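Local coordinates for protein serpin-ZX (Arabidopsis thaliana, PDB 3LE2) that inhibits target proteases, including metacaspase-9 and RD21A, by presenting a reactive centre loop whose cleavage leads to a covalent complex, thereby restraining programmed cell death, at residues 8-13 against 262-267; 251-256 against 369-374. All coordinates share one frame; numbering follows the deposited sequence. Where two conformers were deposited one is given.

Contact 1 (8-13 against 262-267); sequences SISLQN and FLDNHI
Ser10 meets Asp264 through the first torsions of both residues: chi1 of -169° sets Ser10 OG trans to its own nitrogen, beside the carbonyl carbon, while chi1 of -41° in Asp264 sends the carboxylate away from its own carbonyl carbon and across to the helix. The resulting hydrogen bond runs from Ser10 OG to Asp264 OD1 over 3.1 Å. It reaches the acceptor from above the carboxylate plane, 38° out of it. A water doubles the link, donating to Ser10 O at 2.7 Å and to Asp264 OD2 at 2.8 Å, so OD1 is met directly by the hydroxyl and OD2 is linked through the water to the backbone of the same residue. One turn further on, the link is apolar: Asn13 CB lies 4.0 Å from Leu263 CD1, while Asn13 ND2 binds Gly380 O. The turn bearing Asp264 is braced from within, since Phe262 O accepts both Asn265 N and His266 ND1, the latter at 2.7 Å, with His266 ND1 lying over the centre of the Phe262 ring. Asn13 and Leu263 both touch Val382, placing this surface contact, half polar and half apolar, where the N-terminal helix of the serpin fold meets the turn after helix 249-258, beside B-sheet strand 382-388.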
loop_
_atom_site.group_PDB
_atom_site.type_symbol
_atom_site.label_atom_id
_atom_site.label_comp_id
_atom_site.label_asym_id
_atom_site.label_seq_id
_atom_site.Cartn_x
_atom_site.Cartn_y
_atom_site.Cartn_z
ATOM N N SER A 8 6.196 4.432 16.342
ATOM C CA SER A 8 4.957 4.824 15.657
ATOM C C SER A 8 4.790 4.036 14.364
ATOM O O SER A 8 3.763 3.398 14.137
ATOM C CB SER A 8 4.952 6.326 15.351
ATOM O OG SER A 8 4.529 7.089 16.471
ATOM N N ILE A 9 5.821 4.078 13.526
ATOM C CA ILE A 9 5.827 3.367 12.255
ATOM C C ILE A 9 5.671 1.873 12.462
ATOM O O ILE A 9 4.953 1.204 11.718
ATOM C CB ILE A 9 7.129 3.616 11.484
ATOM C CG1 ILE A 9 7.235 5.087 11.091
ATOM C CG2 ILE A 9 7.217 2.715 10.253
ATOM C CD1 ILE A 9 8.517 5.418 10.363
ATOM N N SER A 10 6.343 1.348 13.476
ATOM C CA SER A 10 6.261 -0.075 13.766
ATOM C C SER A 10 4.851 -0.461 14.222
ATOM O O SER A 10 4.308 -1.477 13.790
ATOM C CB SER A 10 7.308 -0.485 14.806
ATOM O OG SER A 10 7.409 -1.898 14.899
ATOM N N LEU A 11 4.251 0.346 15.091
ATOM C CA LEU A 11 2.861 0.108 15.473
ATOM C C LEU A 11 1.899 0.238 14.280
ATOM O O LEU A 11 1.034 -0.613 14.092
ATOM C CB LEU A 11 2.446 1.044 16.609
ATOM C CG LEU A 11 3.246 0.847 17.902
ATOM C CD1 LEU A 11 2.972 1.966 18.881
ATOM C CD2 LEU A 11 2.938 -0.502 18.532
ATOM N N GLN A 12 2.064 1.291 13.475
ATOM C CA GLN A 12 1.216 1.503 12.298
ATOM C C GLN A 12 1.226 0.314 11.357
ATOM O O GLN A 12 0.178 -0.099 10.865
ATOM C CB GLN A 12 1.644 2.735 11.507
ATOM C CG GLN A 12 1.246 4.056 12.099
ATOM C CD GLN A 12 1.204 5.154 11.045
ATOM O OE1 GLN A 12 0.623 6.224 11.264
ATOM N NE2 GLN A 12 1.808 4.886 9.888
ATOM N N ASN A 13 2.410 -0.220 11.091
ATOM C CA ASN A 13 2.529 -1.294 10.118
ATOM C C ASN A 13 1.794 -2.547 10.564
ATOM O O ASN A 13 1.285 -3.298 9.734
ATOM C CB ASN A 13 3.997 -1.604 9.814
ATOM C CG ASN A 13 4.706 -0.456 9.111
ATOM O OD1 ASN A 13 4.072 0.424 8.527
ATOM N ND2 ASN A 13 6.029 -0.459 9.166
ATOM N N PHE A 262 6.064 -7.852 13.670
ATOM C CA PHE A 262 6.315 -8.959 12.740
ATOM C C PHE A 262 7.128 -8.564 11.503
ATOM O O PHE A 262 8.080 -9.256 11.132
ATOM C CB PHE A 262 5.029 -9.625 12.263
ATOM C CG PHE A 262 5.276 -10.706 11.251
ATOM C CD1 PHE A 262 5.370 -12.033 11.644
ATOM C CD2 PHE A 262 5.463 -10.393 9.913
ATOM C CE1 PHE A 262 5.628 -13.022 10.718
ATOM C CE2 PHE A 262 5.727 -11.380 8.987
ATOM C CZ PHE A 262 5.807 -12.699 9.391
ATOM N N LEU A 263 6.734 -7.472 10.848
ATOM C CA LEU A 263 7.442 -7.034 9.646
ATOM C C LEU A 263 8.907 -6.678 9.912
ATOM O O LEU A 263 9.777 -7.034 9.132
ATOM C CB LEU A 263 6.721 -5.866 8.962
ATOM C CG LEU A 263 5.392 -6.182 8.276
ATOM C CD1 LEU A 263 4.753 -4.917 7.684
ATOM C CD2 LEU A 263 5.580 -7.228 7.204
ATOM N N ASP A 264 9.174 -5.963 10.999
ATOM C CA ASP A 264 10.535 -5.573 11.340
ATOM C C ASP A 264 11.427 -6.801 11.513
ATOM O O ASP A 264 12.654 -6.717 11.399
ATOM C CB ASP A 264 10.561 -4.769 12.657
ATOM C CG ASP A 264 9.413 -3.763 12.767
ATOM O OD1 ASP A 264 9.681 -2.555 12.956
ATOM O OD2 ASP A 264 8.239 -4.180 12.678
ATOM N N ASN A 265 10.813 -7.940 11.809
ATOM C CA ASN A 265 11.590 -9.109 12.226
ATOM C C ASN A 265 11.723 -10.207 11.175
ATOM O O ASN A 265 12.327 -11.247 11.439
ATOM C CB ASN A 265 11.018 -9.685 13.521
ATOM C CG ASN A 265 11.471 -8.909 14.762
ATOM O OD1 ASN A 265 12.463 -9.271 15.389
ATOM N ND2 ASN A 265 10.734 -7.856 15.126
ATOM N N HIS A 266 11.166 -9.967 9.989
ATOM C CA HIS A 266 11.176 -10.956 8.904
ATOM C C HIS A 266 11.669 -10.346 7.594
ATOM O O HIS A 266 10.980 -10.392 6.570
ATOM C CB HIS A 266 9.793 -11.608 8.766
ATOM C CG HIS A 266 9.414 -12.407 9.972
ATOM N ND1 HIS A 266 8.868 -11.834 11.100
ATOM C CD2 HIS A 266 9.577 -13.722 10.259
ATOM C CE1 HIS A 266 8.682 -12.768 12.019
ATOM N NE2 HIS A 266 9.102 -13.921 11.534
ATOM N N ILE A 267 12.861 -9.755 7.672
ATOM C CA ILE A 267 13.550 -9.128 6.551
ATOM C C ILE A 267 14.828 -9.926 6.272
ATOM O O ILE A 267 15.788 -9.882 7.054
ATOM C CB ILE A 267 13.910 -7.659 6.884
ATOM C CG1 ILE A 267 12.652 -6.815 7.014
ATOM C CG2 ILE A 267 14.801 -7.025 5.808
ATOM C CD1 ILE A 267 12.940 -5.406 7.490
HETATM O O HOH W 1 5.516 -3.439 12.379
#

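Contact 2 (251-256 against 369-374); sequences DLLDKI and PFLLVV
Leu371 meets Leu253 and Ile256 with aliphatic carbon alone, and the one aromatic ring of the two segments, Phe370, takes no part in the contact. Its CB points away from helix 249-258; Leu372 CD2 lies in plane at the ring's edge, and the ring of Phe240 meets it with the two planes at about 40°. The contact itself converges on a single methyl group. Leu371 CD1 lies 3.5 Å from Ile256 CD1 and 3.6 Å from Leu253 CD1, so one strand side chain touches two positions three residues apart on the helix. The approaches differ. Ile256 has CG1 trans to its carbonyl carbon, and an extended chi2 of 173° stretches the side chain so that CD1 meets Leu371 tip to tip, the leucine itself extended at chi2 175°. Leu253 instead crosses Leu371 at about a right angle. These long side chains bridge backbones whose nearest CA atoms, Leu253 and Leu371, are 8.0 Å apart, and all three touching residues are buried. Met17 of helix 5-25 also packs on Leu253 and Ile256, while strand 370-376 runs between antiparallel strands 236-243 and 382-388; Leu253 and Ile256 thus pack where helix 249-258, helix 5-25 and the B sheet come together.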
loop_
_atom_site.group_PDB
_atom_site.type_symbol
_atom_site.label_atom_id
_atom_site.label_comp_id
_atom_site.label_asym_id
_atom_site.label_seq_id
_atom_site.Cartn_x
_atom_site.Cartn_y
_atom_site.Cartn_z
ATOM N N ASP A 251 -3.853 -18.381 7.593
ATOM C CA ASP A 251 -3.245 -18.599 8.894
ATOM C C ASP A 251 -1.978 -17.755 9.058
ATOM O O ASP A 251 -1.714 -17.204 10.136
ATOM C CB ASP A 251 -2.936 -20.084 9.097
ATOM C CG ASP A 251 -4.178 -20.902 9.446
ATOM O OD1 ASP A 251 -5.281 -20.317 9.579
ATOM O OD2 ASP A 251 -4.044 -22.136 9.590
ATOM N N LEU A 252 -1.204 -17.651 7.986
ATOM C CA LEU A 252 -0.011 -16.828 8.015
ATOM C C LEU A 252 -0.370 -15.388 8.318
ATOM O O LEU A 252 0.315 -14.725 9.087
ATOM C CB LEU A 252 0.732 -16.900 6.693
ATOM C CG LEU A 252 1.929 -15.964 6.621
ATOM C CD1 LEU A 252 2.901 -16.288 7.756
ATOM C CD2 LEU A 252 2.605 -16.085 5.249
ATOM N N LEU A 253 -1.456 -14.905 7.722
ATOM C CA LEU A 253 -1.870 -13.526 7.952
ATOM C C LEU A 253 -2.387 -13.362 9.394
ATOM O O LEU A 253 -2.163 -12.334 10.038
ATOM C CB LEU A 253 -2.898 -13.065 6.899
ATOM C CG LEU A 253 -3.286 -11.576 6.907
ATOM C CD1 LEU A 253 -2.067 -10.625 6.781
ATOM C CD2 LEU A 253 -4.282 -11.276 5.833
ATOM N N ASP A 254 -3.045 -14.389 9.918
ATOM C CA ASP A 254 -3.431 -14.368 11.332
ATOM C C ASP A 254 -2.216 -14.238 12.262
ATOM O O ASP A 254 -2.225 -13.431 13.192
ATOM C CB ASP A 254 -4.223 -15.619 11.698
ATOM C CG ASP A 254 -5.628 -15.605 11.134
ATOM O OD1 ASP A 254 -6.109 -14.521 10.721
ATOM O OD2 ASP A 254 -6.251 -16.686 11.119
ATOM N N LYS A 255 -1.181 -15.033 12.002
ATOM C CA LYS A 255 0.082 -14.933 12.740
ATOM C C LYS A 255 0.684 -13.537 12.650
ATOM O O LYS A 255 1.040 -12.935 13.659
ATOM C CB LYS A 255 1.095 -15.950 12.222
ATOM C CG LYS A 255 2.516 -15.717 12.755
ATOM C CD LYS A 255 3.481 -16.795 12.252
ATOM C CE LYS A 255 3.399 -18.082 13.100
ATOM N NZ LYS A 255 4.385 -19.139 12.666
ATOM N N ILE A 256 0.794 -13.025 11.434
ATOM C CA ILE A 256 1.311 -11.680 11.236
ATOM C C ILE A 256 0.516 -10.661 12.050
ATOM O O ILE A 256 1.087 -9.879 12.785
ATOM C CB ILE A 256 1.331 -11.317 9.743
ATOM C CG1 ILE A 256 2.327 -12.234 9.023
ATOM C CG2 ILE A 256 1.686 -9.844 9.545
ATOM C CD1 ILE A 256 2.314 -12.097 7.542
ATOM N N PRO A 369 -0.758 -19.153 -3.158
ATOM C CA PRO A 369 -0.958 -17.789 -2.641
ATOM C C PRO A 369 0.030 -17.328 -1.571
ATOM O O PRO A 369 0.362 -18.057 -0.639
ATOM C CB PRO A 369 -2.381 -17.834 -2.083
ATOM C CG PRO A 369 -3.058 -18.834 -2.973
ATOM C CD PRO A 369 -2.019 -19.909 -3.185
ATOM N N PHE A 370 0.476 -16.087 -1.725
ATOM C CA PHE A 370 1.451 -15.485 -0.839
ATOM C C PHE A 370 1.060 -14.043 -0.564
ATOM O O PHE A 370 0.259 -13.466 -1.305
ATOM C CB PHE A 370 2.854 -15.554 -1.455
ATOM C CG PHE A 370 2.940 -15.061 -2.892
ATOM C CD1 PHE A 370 2.730 -15.930 -3.954
ATOM C CD2 PHE A 370 3.297 -13.751 -3.174
ATOM C CE1 PHE A 370 2.828 -15.493 -5.285
ATOM C CE2 PHE A 370 3.400 -13.303 -4.502
ATOM C CZ PHE A 370 3.169 -14.181 -5.559
ATOM N N LEU A 371 1.604 -13.478 0.512
ATOM C CA LEU A 371 1.409 -12.069 0.799
ATOM C C LEU A 371 2.503 -11.263 0.149
ATOM O O LEU A 371 3.564 -11.789 -0.181
ATOM C CB LEU A 371 1.433 -11.786 2.299
ATOM C CG LEU A 371 0.195 -12.191 3.085
ATOM C CD1 LEU A 371 0.426 -11.949 4.562
ATOM C CD2 LEU A 371 -1.031 -11.419 2.572
ATOM N N LEU A 372 2.220 -9.978 -0.045
ATOM C CA LEU A 372 3.144 -9.034 -0.653
ATOM C C LEU A 372 3.245 -7.804 0.220
ATOM O O LEU A 372 2.234 -7.320 0.736
ATOM C CB LEU A 372 2.622 -8.573 -2.017
ATOM C CG LEU A 372 2.647 -9.522 -3.207
ATOM C CD1 LEU A 372 2.113 -8.787 -4.429
ATOM C CD2 LEU A 372 4.058 -10.021 -3.436
ATOM N N VAL A 373 4.459 -7.280 0.359
ATOM C CA VAL A 373 4.678 -6.016 1.059
ATOM C C VAL A 373 5.770 -5.201 0.343
ATOM O O VAL A 373 6.832 -5.723 0.015
ATOM C CB VAL A 373 5.060 -6.238 2.552
ATOM C CG1 VAL A 373 5.387 -4.913 3.234
ATOM C CG2 VAL A 373 3.936 -6.961 3.294
ATOM N N VAL A 374 5.489 -3.933 0.069
ATOM C CA VAL A 374 6.484 -3.058 -0.532
ATOM C C VAL A 374 6.818 -1.999 0.495
ATOM O O VAL A 374 5.937 -1.297 0.973
ATOM C CB VAL A 374 5.999 -2.381 -1.840
ATOM C CG1 VAL A 374 6.992 -1.295 -2.278
ATOM C CG2 VAL A 374 5.803 -3.411 -2.956
#

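From the N terminus, helix 5-25 supplies 8-13, the first half of contact 1. Contact 2 opens later, at 251-256 on helix 249-258, before 262-267 closes contact 1 across 248 intervening residues; 369-374 then closes contact 2 across 112. The two loops therefore cross, and their centres lie 13 Å apart. They also touch directly: Phe262 CE2 is 3.5 Å from Ile256 CG1, and Leu263 CD2 is 4.2 Å from Val373 CG2. Residues of helix 249-258 and of the turn after it thus both pack against strand 370-376, through Leu371 and Val373. Together the contacts tie the N-terminal helix, this helix and turn, and the C-terminal B-sheet hairpin into one packed unit.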